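Cysteine synthase (Fusobacterium nucleatum subsp. nucleatum, PDB 5Z5C) is a pyridoxal 5'-phosphate-dependent enzyme that releases hydrogen sulfide, probably by breaking down L-cysteine as a lyase or desulfhydrase, and may also have cysteine synthase activity. Local coordinates at residues Ala71-Ala76 and His94-Tyr99. Sequence-based numbering, arbitrary orientation.
Sequences APIVEA and HPVIIY
Strands 73-76 and 96-101 are the two parallel strands of a beta-alpha-beta unit whose crossover is helix 80-91, and Ile73, Val74, Glu75 and Ala76 pair in turn with Val96, Ile97, Ile98 and Tyr99. The donors alternate between the strands: Ile73 N donates a hydrogen bond to Pro95 O (3.0 Å), Ile97 N to Ile73 O (2.8 Å), Glu75 N to Ile97 O (3.1 Å) and Tyr99 N to Glu75 O (2.9 Å). Just before the strands, the His94 ring extends the pairing with a side-chain bond: with CG beside the backbone N (chi1 -54°), the ring is turned to Ala71, and ND1 donates at 2.7 Å to a lone pair of Ala71 O, which lies near the ring plane. The imidazole is held at two corners, since NE2 is also hydrogen-bonded to Tyr62 OH. The tip of Ile73 packs against the same residue, CD1 lying 3.5 Å from His94 CB and meeting the ring obliquely. On the face bearing Val74, Ile97 and Tyr99, Val74 sends a methyl to each neighbour: CG2 runs alongside Ile97 CG1, both pointing the same way, while CG1 abuts the edge of the phenol ring at Tyr99 CE1 (3.8 Å). Phe139 adds to this apolar patch. Glu75 leaves by the other face and its carboxylate turns off from the neighbouring strand; chi2 near 60° helps fold it back so that OE1 accepts a bond from Ala76 N on its anti side (2.9 Å), and OE2 is held by Gln151 N. Val96 and Ile98 on that face pack on Ser86 of the crossover helix. Such parallel pairing across a helical connection is characteristic of the open alpha/beta domains of pyridoxal-phosphate enzymes of the cysteine synthase family.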
ATOM      1  N   ALA B  71      -1.045 -13.363 -24.543  1.00 55.60           N
ATOM      2  CA  ALA B  71      -2.163 -12.612 -25.093  1.00 55.01           C
ATOM      3  C   ALA B  71      -2.307 -11.223 -24.438  1.00 53.86           C
ATOM      4  O   ALA B  71      -2.220 -11.108 -23.208  1.00 51.53           O
ATOM      5  CB  ALA B  71      -3.455 -13.383 -24.862  1.00 55.04           C
ATOM      6  N   PRO B  72      -2.566 -10.179 -25.249  1.00 53.96           N
ATOM      7  CA  PRO B  72      -2.804  -8.883 -24.637  1.00 52.46           C
ATOM      8  C   PRO B  72      -4.090  -8.815 -23.786  1.00 51.45           C
ATOM      9  O   PRO B  72      -5.147  -9.326 -24.187  1.00 49.82           O
ATOM     10  CB  PRO B  72      -2.916  -7.945 -25.844  1.00 53.20           C
ATOM     11  CG  PRO B  72      -3.398  -8.812 -26.955  1.00 54.77           C
ATOM     12  CD  PRO B  72      -2.682 -10.114 -26.726  1.00 55.00           C
ATOM     13  N   ILE B  73      -3.977  -8.167 -22.624  1.00 50.74           N
ATOM     14  CA  ILE B  73      -5.119  -7.851 -21.782  1.00 50.36           C
ATOM     15  C   ILE B  73      -5.467  -6.389 -22.061  1.00 50.37           C
ATOM     16  O   ILE B  73      -4.618  -5.500 -21.964  1.00 50.81           O
ATOM     17  CB  ILE B  73      -4.802  -8.055 -20.303  1.00 50.08           C
ATOM     18  CG1 ILE B  73      -4.347  -9.509 -20.039  1.00 50.45           C
ATOM     19  CG2 ILE B  73      -6.013  -7.673 -19.446  1.00 49.36           C
ATOM     20  CD1 ILE B  73      -3.600  -9.683 -18.718  1.00 49.85           C
ATOM     21  N   VAL B  74      -6.713  -6.148 -22.416  1.00 50.32           N
ATOM     22  CA  VAL B  74      -7.135  -4.838 -22.879  1.00 51.73           C
ATOM     23  C   VAL B  74      -8.372  -4.368 -22.120  1.00 51.89           C
ATOM     24  O   VAL B  74      -9.322  -5.113 -22.017  1.00 51.39           O
ATOM     25  CB  VAL B  74      -7.472  -4.890 -24.381  1.00 52.76           C
ATOM     26  CG1 VAL B  74      -7.796  -3.489 -24.895  1.00 53.00           C
ATOM     27  CG2 VAL B  74      -6.310  -5.500 -25.159  1.00 53.82           C
ATOM     28  N   GLU B  75      -8.367  -3.120 -21.649  1.00 52.91           N
ATOM     29  CA  GLU B  75      -9.473  -2.578 -20.811  1.00 53.00           C
ATOM     30  C   GLU B  75      -9.530  -1.046 -20.933  1.00 53.08           C
ATOM     31  O   GLU B  75      -8.586  -0.402 -21.440  1.00 54.22           O
ATOM     32  CB  GLU B  75      -9.306  -3.055 -19.351  1.00 53.22           C
ATOM     33  CG  GLU B  75     -10.335  -2.621 -18.282  1.00 52.98           C
ATOM     34  CD  GLU B  75     -11.752  -3.065 -18.595  1.00 53.20           C
ATOM     35  OE1 GLU B  75     -12.258  -2.714 -19.679  1.00 54.88           O
ATOM     36  OE2 GLU B  75     -12.355  -3.773 -17.766  1.00 52.83           O
ATOM     37  N   ALA B  76     -10.674  -0.488 -20.554  1.00 53.15           N
ATOM     38  CA  ALA B  76     -10.884   0.959 -20.486  1.00 53.43           C
ATOM     39  C   ALA B  76     -11.137   1.353 -19.022  1.00 52.08           C
ATOM     40  O   ALA B  76     -12.069   0.862 -18.425  1.00 52.94           O
ATOM     41  CB  ALA B  76     -12.062   1.362 -21.364  1.00 55.03           C
ATOM     42  N   HIS B  94       1.726 -10.946 -19.632  1.00 50.56           N
ATOM     43  CA  HIS B  94       0.870 -10.302 -20.664  1.00 50.99           C
ATOM     44  C   HIS B  94       1.112  -8.824 -20.876  1.00 50.14           C
ATOM     45  O   HIS B  94       1.180  -8.060 -19.909  1.00 49.17           O
ATOM     46  CB  HIS B  94      -0.617 -10.496 -20.364  1.00 51.72           C
ATOM     47  CG  HIS B  94      -0.986 -11.923 -20.175  1.00 52.96           C
ATOM     48  ND1 HIS B  94      -1.439 -12.724 -21.205  1.00 54.37           N
ATOM     49  CD2 HIS B  94      -0.885 -12.720 -19.088  1.00 52.72           C
ATOM     50  CE1 HIS B  94      -1.641 -13.947 -20.743  1.00 54.78           C
ATOM     51  NE2 HIS B  94      -1.322 -13.966 -19.458  1.00 54.45           N
ATOM     52  N   PRO B  95       1.223  -8.398 -22.148  1.00 51.26           N
ATOM     53  CA  PRO B  95       1.213  -6.956 -22.348  1.00 51.08           C
ATOM     54  C   PRO B  95      -0.197  -6.450 -21.977  1.00 50.42           C
ATOM     55  O   PRO B  95      -1.186  -7.211 -22.058  1.00 50.71           O
ATOM     56  CB  PRO B  95       1.523  -6.788 -23.844  1.00 52.88           C
ATOM     57  CG  PRO B  95       1.060  -8.057 -24.496  1.00 53.38           C
ATOM     58  CD  PRO B  95       1.140  -9.141 -23.441  1.00 52.70           C
ATOM     59  N   VAL B  96      -0.284  -5.202 -21.547  1.00 48.82           N
ATOM     60  CA  VAL B  96      -1.554  -4.660 -21.073  1.00 48.52           C
ATOM     61  C   VAL B  96      -1.763  -3.341 -21.801  1.00 49.16           C
ATOM     62  O   VAL B  96      -0.817  -2.522 -21.950  1.00 47.03           O
ATOM     63  CB  VAL B  96      -1.608  -4.463 -19.528  1.00 46.84           C
ATOM     64  CG1 VAL B  96      -2.930  -3.853 -19.102  1.00 46.92           C
ATOM     65  CG2 VAL B  96      -1.413  -5.801 -18.826  1.00 46.46           C
ATOM     66  N   ILE B  97      -2.985  -3.192 -22.306  1.00 49.78           N
ATOM     67  CA  ILE B  97      -3.373  -2.022 -23.058  1.00 52.19           C
ATOM     68  C   ILE B  97      -4.523  -1.346 -22.336  1.00 51.74           C
ATOM     69  O   ILE B  97      -5.579  -1.969 -22.141  1.00 51.26           O
ATOM     70  CB  ILE B  97      -3.905  -2.345 -24.491  1.00 53.84           C
ATOM     71  CG1 ILE B  97      -3.112  -3.476 -25.188  1.00 56.38           C
ATOM     72  CG2 ILE B  97      -3.875  -1.066 -25.334  1.00 54.70           C
ATOM     73  CD1 ILE B  97      -1.726  -3.102 -25.646  1.00 56.63           C
ATOM     74  N   ILE B  98      -4.342  -0.073 -21.991  1.00 51.89           N
ATOM     75  CA  ILE B  98      -5.386   0.671 -21.319  1.00 52.49           C
ATOM     76  C   ILE B  98      -5.822   1.820 -22.182  1.00 53.33           C
ATOM     77  O   ILE B  98      -4.998   2.627 -22.589  1.00 53.73           O
ATOM     78  CB  ILE B  98      -4.942   1.233 -19.948  1.00 51.90           C
ATOM     79  CG1 ILE B  98      -4.352   0.137 -19.046  1.00 51.74           C
ATOM     80  CG2 ILE B  98      -6.119   1.906 -19.258  1.00 51.39           C
ATOM     81  CD1 ILE B  98      -5.301  -0.995 -18.707  1.00 51.61           C
ATOM     82  N   TYR B  99      -7.131   1.895 -22.428  1.00 54.90           N
ATOM     83  CA  TYR B  99      -7.732   3.050 -23.097  1.00 56.84           C
ATOM     84  C   TYR B  99      -8.376   3.960 -22.051  1.00 55.54           C
ATOM     85  O   TYR B  99      -9.099   3.492 -21.154  1.00 55.01           O
ATOM     86  CB  TYR B  99      -8.799   2.611 -24.128  1.00 58.12           C
ATOM     87  CG  TYR B  99      -8.227   1.915 -25.355  1.00 59.84           C
ATOM     88  CD1 TYR B  99      -7.901   0.564 -25.322  1.00 60.05           C
ATOM     89  CD2 TYR B  99      -8.019   2.610 -26.542  1.00 60.22           C
ATOM     90  CE1 TYR B  99      -7.380  -0.080 -26.445  1.00 61.44           C
ATOM     91  CE2 TYR B  99      -7.499   1.976 -27.668  1.00 61.78           C
ATOM     92  CZ  TYR B  99      -7.185   0.635 -27.605  1.00 61.55           C
ATOM     93  OH  TYR B  99      -6.670  -0.008 -28.703  1.00 63.55           O
TER